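Local coordinates for deseasin MCP-01 (Pseudoalteromonas sp., PDB 3VV3), which breaks down collagen as a calcium-binding serine protease of the subtilisin family, at residues Asp11-Asn16 against Gly248-Gly253; Ala25-Asp30 against Ser230-Ser235; Glu33-Ser38 against Ala280-Ser285; Ser236-Gly241 against Ser267-Ala272; Ser302-Ala307 against Arg318-Gln323. All blocks are in the same frame, centred on the assembly; numbering follows the deposited sequence.

Contact 1. Residues Asp11-Asn16 against Gly248-Gly253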
# COMPACT_ATOMS: atom_id res chain seq x y z
N ASP A 11 19.20 -6.47 -7.17
CA ASP A 11 17.75 -6.57 -6.97
C ASP A 11 17.02 -5.37 -7.56
O ASP A 11 15.79 -5.37 -7.68
CB ASP A 11 17.42 -6.69 -5.48
CG ASP A 11 17.88 -8.01 -4.89
OD1 ASP A 11 17.77 -9.03 -5.59
OD2 ASP A 11 18.35 -8.02 -3.74
N LEU A 12 17.78 -4.34 -7.93
CA LEU A 12 17.22 -3.10 -8.47
C LEU A 12 17.00 -3.16 -9.98
O LEU A 12 17.70 -2.49 -10.75
CB LEU A 12 18.12 -1.91 -8.09
CG LEU A 12 18.32 -1.75 -6.58
CD1 LEU A 12 19.34 -0.65 -6.27
CD2 LEU A 12 16.98 -1.49 -5.86
N TRP A 13 16.03 -3.95 -10.42
CA TRP A 13 15.84 -4.15 -11.85
C TRP A 13 15.48 -2.83 -12.56
O TRP A 13 15.84 -2.62 -13.72
CB TRP A 13 14.76 -5.21 -12.09
CG TRP A 13 13.39 -4.75 -11.71
CD1 TRP A 13 12.73 -4.97 -10.53
CD2 TRP A 13 12.51 -3.96 -12.52
NE1 TRP A 13 11.49 -4.38 -10.57
CE2 TRP A 13 11.33 -3.75 -11.77
CE3 TRP A 13 12.60 -3.42 -13.80
CZ2 TRP A 13 10.26 -3.01 -12.27
CZ3 TRP A 13 11.54 -2.70 -14.30
CH2 TRP A 13 10.38 -2.49 -13.53
N GLY A 14 14.78 -1.94 -11.86
CA GLY A 14 14.37 -0.68 -12.45
C GLY A 14 15.55 0.17 -12.90
O GLY A 14 15.46 0.93 -13.86
N LEU A 15 16.67 0.04 -12.19
CA LEU A 15 17.87 0.80 -12.52
C LEU A 15 18.69 0.05 -13.58
O LEU A 15 19.24 0.65 -14.52
CB LEU A 15 18.74 1.03 -11.28
CG LEU A 15 18.08 1.75 -10.09
CD1 LEU A 15 19.11 1.98 -8.98
CD2 LEU A 15 17.48 3.08 -10.54
N ASN A 16 18.75 -1.27 -13.42
CA ASN A 16 19.48 -2.12 -14.35
C ASN A 16 18.84 -3.50 -14.40
O ASN A 16 18.81 -4.21 -13.40
CB ASN A 16 20.94 -2.22 -13.93
CG ASN A 16 21.79 -2.95 -14.96
OD1 ASN A 16 22.31 -4.04 -14.70
ND2 ASN A 16 21.94 -2.34 -16.13
N GLY A 248 5.48 6.54 -17.97
CA GLY A 248 5.62 5.48 -16.99
C GLY A 248 7.04 5.32 -16.48
O GLY A 248 7.97 5.82 -17.10
N ALA A 249 7.19 4.63 -15.36
CA ALA A 249 8.50 4.30 -14.80
C ALA A 249 8.35 3.07 -13.91
O ALA A 249 7.24 2.73 -13.51
CB ALA A 249 9.08 5.49 -14.01
N PRO A 250 9.46 2.39 -13.60
CA PRO A 250 9.38 1.16 -12.82
C PRO A 250 8.71 1.33 -11.44
O PRO A 250 9.14 2.16 -10.62
CB PRO A 250 10.85 0.75 -12.65
CG PRO A 250 11.51 1.31 -13.85
CD PRO A 250 10.84 2.65 -14.07
N GLY A 251 7.67 0.53 -11.20
CA GLY A 251 6.99 0.57 -9.91
C GLY A 251 6.58 -0.79 -9.37
O GLY A 251 6.03 -0.88 -8.28
N SER A 252 6.84 -1.85 -10.14
CA SER A 252 6.50 -3.21 -9.71
C SER A 252 7.69 -3.89 -9.05
O SER A 252 8.72 -4.12 -9.69
CB SER A 252 6.05 -4.07 -10.91
OG SER A 252 4.84 -3.60 -11.46
N GLY A 253 7.55 -4.22 -7.77
CA GLY A 253 8.59 -4.94 -7.05
C GLY A 253 9.86 -4.14 -6.89
O GLY A 253 10.94 -4.54 -7.35
O HOH W 1 13.70 -3.69 -7.19
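Trp-13 hydrogen-bonds the Gly248-Gly253 backbone through its indole N-H. Its NE1 donates to Ser-252 O at 2.9 Å, with the acceptor in the ring plane and the carbonyl aimed almost straight at the nitrogen (165° at the oxygen). A weak second bond runs from Trp-13 NE1 to Gly-253 O at 3.3 Å, so two successive carbonyls share one hydrogen. With CG between the backbone N and carbonyl carbon (chi1 69°), the ring also reaches the proline: Trp-13 CH2 lies 3.4 Å from Pro-250 CB, the two side chains meeting at a slant. Next to it, Gly-14 CA lies 3.8 Å from Pro-250 CG, and a side chain at Gly-14 would run into the proline, which explains the glycine. Gly-253 has positive phi, again suited to glycine, and a water donates both to Gly-253 O (2.9 Å) and to Asp-11 O (2.7 Å). Farther out, Ser-252 OG is held by Ser-235 OG, Gly-14 is bonded through its backbone to Ile-29, and His-275 of helix 269-284 packs on Pro-250. The N-terminal arm is thus fastened to the exit of strand 247-250, the outermost strand at one side of the parallel sheet in the subtilisin-type alpha/beta fold.

Contact 2. Residues Ala25-Asp30 against Ser230-Ser235. With CA (calcium ion), chain D; CA (calcium ion), chain E.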
# COMPACT_ATOMS: atom_id res chain seq x y z
N ALA A 25 15.42 -8.42 -20.27
CA ALA A 25 16.64 -7.62 -20.26
C ALA A 25 16.40 -6.25 -20.91
O ALA A 25 15.74 -6.14 -21.94
CB ALA A 25 17.79 -8.37 -20.96
N ASP A 26 16.94 -5.22 -20.27
CA ASP A 26 16.87 -3.82 -20.72
C ASP A 26 15.53 -3.11 -20.50
O ASP A 26 15.34 -1.98 -20.96
CB ASP A 26 17.33 -3.63 -22.17
CG ASP A 26 17.83 -2.21 -22.42
OD1 ASP A 26 18.49 -1.67 -21.51
OD2 ASP A 26 17.54 -1.63 -23.48
N ALA A 27 14.60 -3.77 -19.81
CA ALA A 27 13.40 -3.09 -19.34
C ALA A 27 13.80 -2.36 -18.06
O ALA A 27 13.62 -2.86 -16.96
CB ALA A 27 12.29 -4.09 -19.06
N ASP A 28 14.38 -1.18 -18.24
CA ASP A 28 14.96 -0.43 -17.13
C ASP A 28 15.21 1.00 -17.59
O ASP A 28 14.95 1.34 -18.74
CB ASP A 28 16.25 -1.08 -16.60
CG ASP A 28 17.35 -1.17 -17.66
OD1 ASP A 28 17.58 -0.16 -18.35
OD2 ASP A 28 17.98 -2.24 -17.77
N ILE A 29 15.70 1.84 -16.68
CA ILE A 29 15.88 3.25 -17.00
C ILE A 29 17.31 3.58 -17.44
O ILE A 29 17.65 4.75 -17.63
CB ILE A 29 15.45 4.18 -15.82
CG1 ILE A 29 16.43 4.09 -14.65
CG2 ILE A 29 14.03 3.83 -15.39
CD1 ILE A 29 16.16 5.11 -13.53
N ASP A 30 18.13 2.55 -17.62
CA ASP A 30 19.52 2.73 -18.05
C ASP A 30 20.31 3.61 -17.08
O ASP A 30 21.03 4.52 -17.51
CB ASP A 30 19.59 3.33 -19.47
CG ASP A 30 19.35 2.30 -20.58
OD1 ASP A 30 19.49 1.09 -20.31
OD2 ASP A 30 19.05 2.70 -21.71
N SER A 230 8.96 -5.38 -14.76
CA SER A 230 10.26 -5.87 -15.23
C SER A 230 10.21 -6.42 -16.66
O SER A 230 11.25 -6.77 -17.21
CB SER A 230 10.80 -6.94 -14.30
OG SER A 230 9.94 -8.07 -14.31
N ARG A 231 9.02 -6.54 -17.23
CA ARG A 231 8.86 -6.94 -18.63
C ARG A 231 8.53 -5.74 -19.51
O ARG A 231 8.22 -5.88 -20.69
CB ARG A 231 7.78 -8.02 -18.78
CG ARG A 231 8.15 -9.38 -18.22
CD ARG A 231 8.01 -9.41 -16.70
NE ARG A 231 6.62 -9.53 -16.27
CZ ARG A 231 6.17 -9.13 -15.08
NH1 ARG A 231 6.99 -8.56 -14.22
NH2 ARG A 231 4.89 -9.29 -14.77
N ASP A 232 8.61 -4.55 -18.92
CA ASP A 232 8.19 -3.31 -19.58
C ASP A 232 6.70 -3.27 -19.93
O ASP A 232 6.29 -2.46 -20.77
CB ASP A 232 9.07 -3.01 -20.82
CG ASP A 232 10.08 -1.89 -20.57
OD1 ASP A 232 10.04 -1.25 -19.50
OD2 ASP A 232 10.95 -1.67 -21.45
N ASN A 233 5.88 -4.11 -19.29
CA ASN A 233 4.43 -3.95 -19.38
C ASN A 233 4.04 -2.75 -18.55
O ASN A 233 4.82 -2.31 -17.70
CB ASN A 233 3.66 -5.12 -18.74
CG ASN A 233 4.03 -6.49 -19.31
OD1 ASN A 233 4.12 -6.68 -20.52
ND2 ASN A 233 4.20 -7.46 -18.40
N MET A 234 2.84 -2.24 -18.75
CA MET A 234 2.27 -1.37 -17.73
C MET A 234 1.87 -2.30 -16.58
O MET A 234 1.26 -3.35 -16.79
CB MET A 234 1.06 -0.59 -18.24
CG MET A 234 0.43 0.30 -17.17
SD MET A 234 -0.79 1.45 -17.82
CE MET A 234 -2.15 0.35 -18.18
N SER A 235 2.27 -1.94 -15.36
CA SER A 235 1.98 -2.76 -14.20
C SER A 235 0.49 -3.04 -14.16
O SER A 235 -0.29 -2.15 -14.42
CB SER A 235 2.42 -2.03 -12.93
OG SER A 235 3.79 -1.71 -12.99
CA CA D . 19.61 -1.33 -19.54
CA CA E . 18.61 0.51 -22.72
O HOH W 2 21.69 -1.37 -20.57
O HOH W 3 20.04 -3.58 -19.21
O HOH W 4 21.03 -0.35 -17.63
O HOH W 5 20.78 -0.02 -23.01
O HOH W 6 19.24 1.10 -25.05
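Ala-27 presses its methyl group against the 230-235 loop, with CB 3.4 Å from Ser-230 O and 3.5 Å from Asp-232 CG. Only a small side chain suits a place so close to a backbone oxygen and a carboxylate. Asp-232 has a left-handed backbone and an unusual first torsion (chi1 -104°), which lays its carboxylate along Ala-27 while OD2 forms a salt bridge with Arg-318. With an alanine in place of Asp-232, Arg-318 would probably lose one of its acidic mates and a gap would open beside the Ala-27 methyl. Across the Ala25-Asp30 loop three aspartates converge on two calcium ions. Asp-26 swings CG away from its own N (chi1 -155°), and its OD1 bridges the pair, 2.3 Å from one ion and 2.5 Å from the other; Asp-30 OD1 bridges them as well. Asp-28 grips the first ion with both oxygens, and its OD1 also accepts from Asp-30 N at 2.9 Å, an Asx turn that fixes the loop's curl. Asn-17 joins the segments by bonding Ala-27 O and Ser-230 O. The calcium loop leads into helix 31-34 and touches helix 321-327, whereas 230-235 connects strand 222-228 to strand 247-250.

Contact 3. Residues Glu33-Ser38 against Ala280-Ser285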
# COMPACT_ATOMS: atom_id res chain seq x y z
N GLU A 33 24.35 3.52 -17.29
CA GLU A 33 24.79 4.31 -18.42
C GLU A 33 24.73 5.80 -18.07
O GLU A 33 25.68 6.54 -18.30
CB GLU A 33 23.94 4.00 -19.65
CG GLU A 33 24.16 2.60 -20.25
CD GLU A 33 23.44 1.47 -19.51
OE1 GLU A 33 22.74 1.73 -18.50
OE2 GLU A 33 23.60 0.30 -19.95
N ALA A 34 23.62 6.22 -17.47
CA ALA A 34 23.47 7.62 -17.09
C ALA A 34 24.56 8.05 -16.11
O ALA A 34 25.05 9.18 -16.16
CB ALA A 34 22.07 7.87 -16.48
N TRP A 35 24.94 7.13 -15.23
CA TRP A 35 25.93 7.46 -14.21
C TRP A 35 27.32 7.74 -14.77
O TRP A 35 28.18 8.26 -14.07
CB TRP A 35 26.00 6.36 -13.14
CG TRP A 35 24.74 6.28 -12.32
CD1 TRP A 35 23.85 7.29 -12.08
CD2 TRP A 35 24.24 5.13 -11.62
NE1 TRP A 35 22.82 6.84 -11.29
CE2 TRP A 35 23.04 5.52 -10.99
CE3 TRP A 35 24.68 3.81 -11.48
CZ2 TRP A 35 22.29 4.64 -10.22
CZ3 TRP A 35 23.94 2.94 -10.72
CH2 TRP A 35 22.74 3.36 -10.09
N SER A 36 27.54 7.42 -16.04
CA SER A 36 28.81 7.77 -16.68
C SER A 36 28.86 9.27 -16.94
O SER A 36 29.94 9.85 -17.10
CB SER A 36 29.00 6.98 -17.98
OG SER A 36 28.10 7.41 -18.99
N ILE A 37 27.69 9.90 -16.96
CA ILE A 37 27.57 11.34 -17.17
C ILE A 37 27.48 12.07 -15.84
O ILE A 37 28.18 13.06 -15.61
CB ILE A 37 26.32 11.67 -18.02
CG1 ILE A 37 26.41 11.00 -19.39
CG2 ILE A 37 26.13 13.19 -18.16
CD1 ILE A 37 25.12 11.07 -20.20
N SER A 38 26.61 11.59 -14.95
CA SER A 38 26.45 12.18 -13.63
C SER A 38 25.89 11.17 -12.65
O SER A 38 25.04 10.35 -13.01
CB SER A 38 25.50 13.38 -13.70
OG SER A 38 25.41 14.02 -12.44
N ALA A 280 14.62 13.52 -12.50
CA ALA A 280 14.56 14.97 -12.64
C ALA A 280 15.72 15.61 -11.91
O ALA A 280 16.39 16.50 -12.45
CB ALA A 280 13.22 15.51 -12.12
N ALA A 281 15.97 15.16 -10.68
CA ALA A 281 17.09 15.69 -9.90
C ALA A 281 18.43 15.42 -10.59
O ALA A 281 19.32 16.28 -10.60
CB ALA A 281 17.09 15.12 -8.49
N LEU A 282 18.58 14.23 -11.17
CA LEU A 282 19.82 13.90 -11.88
C LEU A 282 20.03 14.80 -13.10
O LEU A 282 21.15 15.29 -13.34
CB LEU A 282 19.84 12.41 -12.30
CG LEU A 282 21.22 11.88 -12.70
CD1 LEU A 282 22.20 12.08 -11.54
CD2 LEU A 282 21.16 10.41 -13.08
N VAL A 283 18.96 15.05 -13.84
CA VAL A 283 19.01 15.97 -14.98
C VAL A 283 19.47 17.37 -14.52
O VAL A 283 20.29 18.00 -15.17
CB VAL A 283 17.64 16.08 -15.68
CG1 VAL A 283 17.63 17.25 -16.65
CG2 VAL A 283 17.29 14.77 -16.40
N LEU A 284 18.94 17.83 -13.39
CA LEU A 284 19.26 19.16 -12.90
C LEU A 284 20.69 19.24 -12.37
O LEU A 284 21.20 20.33 -12.10
CB LEU A 284 18.26 19.60 -11.83
CG LEU A 284 16.85 19.92 -12.32
CD1 LEU A 284 15.89 20.07 -11.14
CD2 LEU A 284 16.87 21.19 -13.16
N SER A 285 21.35 18.09 -12.21
CA SER A 285 22.76 18.10 -11.83
C SER A 285 23.63 18.31 -13.07
O SER A 285 24.82 18.63 -12.97
CB SER A 285 23.17 16.82 -11.10
OG SER A 285 23.33 15.74 -12.02
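The indole of Trp-35 meets Leu-282 at its edge, CD1 lying 4.2 Å from Leu-282 CD2 near the ring plane, and Ser-38 O also lies in that plane beside the ring. Elsewhere the indole is paired edge-to-face with His-128, and its NE1 donates to Val-126 O. Here helix 31-34 and the residues just after it meet the C-terminal part of helix 269-284, the long helix of the subtilisin fold whose first turn carries the presumed nucleophile, Ser-270. Leu-282 makes the apolar part of the contact. Its CG stands anti to the backbone N (chi1 -164°), and with chi2 at 58° both methyls are set against 33-38: CD1 approaches Ser-38 O at 3.6 Å, while CD2 also reaches Ala-34 CB at 4.3 Å and the tryptophan. A branched leucine can serve all three residues at once, and a small alanine at 34 lets Val-321 and Leu-325 of helix 321-327 pack there too. Beyond the leucine the contact turns polar. The hydroxyls Ser-38 OG and Ser-285 OG stand 2.7 Å apart, and Ser-38 OG is further bonded to Gly-40 N. Ser-285 bonds back to the preceding turn: its OG donates to a lone pair of Leu-282 O at 2.6 Å, within the plane of that carbonyl group, and the same oxygen, Leu-282 O, also accepts from Ser-285 N at 3.0 Å.

Contact 4. Residues Ser236-Gly241 against Ser267-Ala272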
# COMPACT_ATOMS: atom_id res chain seq x y z
N SER A 236 0.10 -4.26 -13.82
CA SER A 236 -1.32 -4.60 -13.87
C SER A 236 -2.19 -3.70 -12.99
O SER A 236 -3.34 -3.44 -13.34
CB SER A 236 -1.56 -6.08 -13.54
OG SER A 236 -0.87 -6.45 -12.37
N PHE A 237 -1.64 -3.22 -11.88
CA PHE A 237 -2.37 -2.34 -10.97
C PHE A 237 -2.43 -0.88 -11.40
O PHE A 237 -3.21 -0.11 -10.86
CB PHE A 237 -1.77 -2.41 -9.55
CG PHE A 237 -0.29 -2.10 -9.50
CD1 PHE A 237 0.15 -0.80 -9.58
CD2 PHE A 237 0.64 -3.12 -9.38
CE1 PHE A 237 1.51 -0.50 -9.55
CE2 PHE A 237 2.02 -2.84 -9.33
CZ PHE A 237 2.45 -1.52 -9.42
N SER A 238 -1.61 -0.49 -12.37
CA SER A 238 -1.44 0.94 -12.65
C SER A 238 -2.67 1.61 -13.26
O SER A 238 -3.28 1.08 -14.18
CB SER A 238 -0.24 1.19 -13.57
OG SER A 238 0.04 2.59 -13.67
N GLN A 239 -2.99 2.80 -12.78
CA GLN A 239 -3.94 3.66 -13.48
C GLN A 239 -3.22 4.28 -14.68
O GLN A 239 -1.99 4.21 -14.78
CB GLN A 239 -4.52 4.71 -12.52
CG GLN A 239 -5.61 4.10 -11.61
CD GLN A 239 -5.97 4.95 -10.41
OE1 GLN A 239 -6.47 6.08 -10.54
NE2 GLN A 239 -5.75 4.41 -9.23
N TRP A 240 -3.99 4.83 -15.62
CA TRP A 240 -3.41 5.42 -16.82
C TRP A 240 -4.31 6.58 -17.23
O TRP A 240 -5.28 6.88 -16.54
CB TRP A 240 -3.31 4.38 -17.95
CG TRP A 240 -4.64 3.89 -18.43
CD1 TRP A 240 -5.41 4.42 -19.43
CD2 TRP A 240 -5.39 2.79 -17.90
NE1 TRP A 240 -6.58 3.71 -19.56
CE2 TRP A 240 -6.59 2.70 -18.63
CE3 TRP A 240 -5.15 1.86 -16.88
CZ2 TRP A 240 -7.55 1.72 -18.37
CZ3 TRP A 240 -6.11 0.88 -16.63
CH2 TRP A 240 -7.29 0.83 -17.37
N GLY A 241 -3.98 7.25 -18.33
CA GLY A 241 -4.83 8.32 -18.83
C GLY A 241 -4.20 8.97 -20.04
O GLY A 241 -3.13 9.55 -19.93
N SER A 267 5.32 -2.38 -4.15
CA SER A 267 4.88 -2.14 -5.52
C SER A 267 3.81 -1.07 -5.54
O SER A 267 2.95 -1.02 -4.66
CB SER A 267 4.34 -3.43 -6.15
OG SER A 267 5.31 -4.45 -6.12
N GLY A 268 3.87 -0.19 -6.53
CA GLY A 268 2.82 0.81 -6.71
C GLY A 268 3.28 1.95 -7.60
O GLY A 268 4.47 2.08 -7.90
N THR A 269 2.34 2.77 -8.04
CA THR A 269 2.73 3.99 -8.72
C THR A 269 3.54 4.89 -7.77
O THR A 269 4.29 5.75 -8.23
CB THR A 269 1.51 4.75 -9.29
OG1 THR A 269 0.51 4.91 -8.28
CG2 THR A 269 0.91 3.96 -10.45
N SER A 270 3.38 4.68 -6.47
CA SER A 270 4.18 5.39 -5.46
C SER A 270 5.67 5.10 -5.60
O SER A 270 6.50 5.89 -5.18
CB SER A 270 3.72 5.02 -4.05
OG SER A 270 2.48 5.62 -3.75
N MET A 271 6.00 3.95 -6.18
CA MET A 271 7.40 3.55 -6.39
C MET A 271 7.92 4.03 -7.75
O MET A 271 9.12 4.24 -7.93
CB MET A 271 7.54 2.02 -6.28
CG MET A 271 7.47 1.45 -4.86
SD MET A 271 5.86 1.62 -4.04
CE MET A 271 6.27 2.85 -2.80
N ALA A 272 7.00 4.19 -8.70
CA ALA A 272 7.36 4.70 -10.02
C ALA A 272 7.71 6.19 -9.94
O ALA A 272 8.67 6.66 -10.55
CB ALA A 272 6.21 4.47 -11.01
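Phe-237 leans its ring at a slant against the Gly-268 backbone and the CB of Ser-267, just ahead of helix 269-284. Its CE1 comes to 3.4 Å of Gly-268 CA and its CZ to 3.5 Å of Gly-268 N, while CE2 lies 4.0 Å from Ser-267 CB. The ring gets there because CG is tucked between the backbone N and carbonyl carbon of its own residue (chi1 56°). Gly-268, the N-cap of the helix, has backbone angles at which a side chain would jam against the preceding carbonyl. Replacing Phe-237 by an alanine would probably open a gap beside Gly-268 CA and Ser-267 CB that the ring now fills. Next along, Ser-238 OG touches Thr-269 CG2 at 3.6 Å; the hydroxyl itself donates to a lone pair of Gln-239 O at 2.8 Å and is bonded to Ser-227 N, so the methyl meets an oxygen already engaged. Thr-269 OG1 in turn is bonded to Gly-201 N. Ser-270, which follows, has a weak bond to His-105, consistent with the catalytic pair of a subtilase. The contact lies beside strand 222-228, with Gly-142 of the second subunit packed on Phe-237 and helix 105-114 reached through Met-271.

Contact 5. Residues Ser302-Ala307 against Arg318-Gln323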
# COMPACT_ATOMS: atom_id res chain seq x y z
N SER A 302 12.39 11.88 -23.77
CA SER A 302 13.61 11.09 -23.78
C SER A 302 13.39 9.63 -23.40
O SER A 302 14.31 8.81 -23.52
CB SER A 302 14.68 11.69 -22.87
OG SER A 302 14.32 11.58 -21.50
N GLY A 303 12.19 9.30 -22.93
CA GLY A 303 11.89 7.94 -22.51
C GLY A 303 11.84 6.99 -23.70
O GLY A 303 11.74 7.44 -24.84
N ASP A 304 11.93 5.69 -23.43
CA ASP A 304 11.82 4.67 -24.47
C ASP A 304 10.37 4.48 -24.88
O ASP A 304 9.49 4.37 -24.02
CB ASP A 304 12.39 3.34 -23.98
CG ASP A 304 13.89 3.38 -23.77
OD1 ASP A 304 14.59 3.98 -24.61
OD2 ASP A 304 14.36 2.80 -22.76
N ALA A 305 10.11 4.44 -26.18
CA ALA A 305 8.77 4.14 -26.67
C ALA A 305 8.31 2.84 -26.05
O ALA A 305 9.04 1.85 -26.01
CB ALA A 305 8.76 4.05 -28.19
N ASN A 306 7.07 2.84 -25.56
CA ASN A 306 6.56 1.68 -24.84
C ASN A 306 5.19 1.27 -25.38
O ASN A 306 4.25 2.06 -25.37
CB ASN A 306 6.50 2.02 -23.34
CG ASN A 306 6.07 0.83 -22.50
OD1 ASN A 306 4.89 0.51 -22.43
ND2 ASN A 306 7.04 0.19 -21.84
N ALA A 307 5.10 0.04 -25.88
CA ALA A 307 3.86 -0.44 -26.50
C ALA A 307 2.67 -0.37 -25.54
O ALA A 307 1.56 -0.01 -25.94
CB ALA A 307 4.05 -1.86 -27.03
N ARG A 318 8.45 5.11 -21.41
CA ARG A 318 8.90 4.67 -20.11
C ARG A 318 10.23 5.36 -19.83
O ARG A 318 11.10 5.41 -20.69
CB ARG A 318 9.07 3.15 -20.09
CG ARG A 318 9.39 2.56 -18.71
CD ARG A 318 10.88 2.34 -18.50
NE ARG A 318 11.39 1.34 -19.45
CZ ARG A 318 12.34 1.57 -20.35
NH1 ARG A 318 12.92 2.76 -20.42
NH2 ARG A 318 12.72 0.59 -21.16
N LEU A 319 10.37 5.90 -18.61
CA LEU A 319 11.55 6.67 -18.21
C LEU A 319 12.88 6.07 -18.66
O LEU A 319 13.14 4.88 -18.49
CB LEU A 319 11.57 6.82 -16.69
CG LEU A 319 12.74 7.58 -16.06
CD1 LEU A 319 12.72 9.05 -16.44
CD2 LEU A 319 12.70 7.39 -14.54
N ASN A 320 13.74 6.92 -19.23
CA ASN A 320 15.11 6.53 -19.50
C ASN A 320 16.03 7.66 -19.11
O ASN A 320 16.11 8.68 -19.80
CB ASN A 320 15.31 6.17 -20.98
CG ASN A 320 16.67 5.56 -21.23
OD1 ASN A 320 17.69 6.13 -20.84
ND2 ASN A 320 16.69 4.38 -21.84
N VAL A 321 16.71 7.50 -17.98
CA VAL A 321 17.46 8.61 -17.41
C VAL A 321 18.77 8.84 -18.15
O VAL A 321 19.27 9.96 -18.19
CB VAL A 321 17.67 8.48 -15.88
CG1 VAL A 321 18.58 7.30 -15.54
CG2 VAL A 321 18.21 9.81 -15.30
N ASN A 322 19.30 7.78 -18.76
CA ASN A 322 20.48 7.97 -19.60
C ASN A 322 20.15 8.92 -20.75
O ASN A 322 20.86 9.91 -20.98
CB ASN A 322 21.00 6.64 -20.15
CG ASN A 322 22.27 6.81 -20.97
OD1 ASN A 322 23.23 7.45 -20.53
ND2 ASN A 322 22.27 6.27 -22.18
N GLN A 323 19.08 8.62 -21.48
CA GLN A 323 18.70 9.48 -22.60
C GLN A 323 18.32 10.89 -22.13
O GLN A 323 18.54 11.86 -22.84
CB GLN A 323 17.57 8.86 -23.42
CG GLN A 323 17.38 9.54 -24.79
CD GLN A 323 18.58 9.32 -25.72
OE1 GLN A 323 19.05 8.19 -25.89
NE2 GLN A 323 19.08 10.40 -26.31
O HOH W 7 13.07 9.68 -19.80
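Asp-304 and Arg-318 stand opposite each other as a hydrogen-bonded pair in the small two-stranded antiparallel sheet of strands 304-305 and 317-318, near the C-terminal end of the modelled chain of this subtilase. The main chains bond both ways, Asp-304 N to Arg-318 O and Arg-318 N to Asp-304 O, each at 2.9 Å. From here the Asp-304 side chain runs alongside the arginine, pointing the same way. Its CB passes 3.6 Å from Arg-318 NH1, and CG, lying beside the backbone N (chi1 -68°), brings OD2 to the edge of the guanidinium. OD2 forms a salt bridge with Arg-318 NH1 at 2.7 Å and takes a weak bond from NH2 of the same arginine at 3.2 Å, with the carboxylate and guanidinium planes nearly perpendicular (88°). Asn-320 ND2 reaches the same oxygen, Asp-304 OD2, at 3.0 Å, from the same face of the carboxylate as NH1. Short, acidic Asp suits this place, since one oxygen is gripped by a cation and an amide. The amide is shared: Asn-320 ND2 also bonds Asp-30 OD2, a calcium ligand, which makes Asn-320 a second-shell residue of that site. Gly-303 passes so near Arg-318 O that a side chain there would clash. A water links Ser-302 OG to Asn-320 N. Finally Asn-320 caps helix 321-327: Gln-323 N donates to its OD1 at 2.9 Å, almost straight (172°).

Counting from the N terminus, contact 1 opens first and closes at 248-253, joining the N-terminal arm to the edge strand of the parallel sheet. Contact 2 opens and closes wholly within that span, drawing the calcium loop to the loop after strand 222-228. Contact 3 starts before contact 2 closes and ends only at 280-285, so it crosses contacts 1 and 2 and ties helix 31-34 to helix 269-284. Contact 4 opens after contact 2 has closed; it crosses contact 1, lies inside the span of contact 3, and shares helix 269-284 with it. Contact 5 follows all of them, closing a short C-terminal loop whose residues touch contacts 1, 2 and 3.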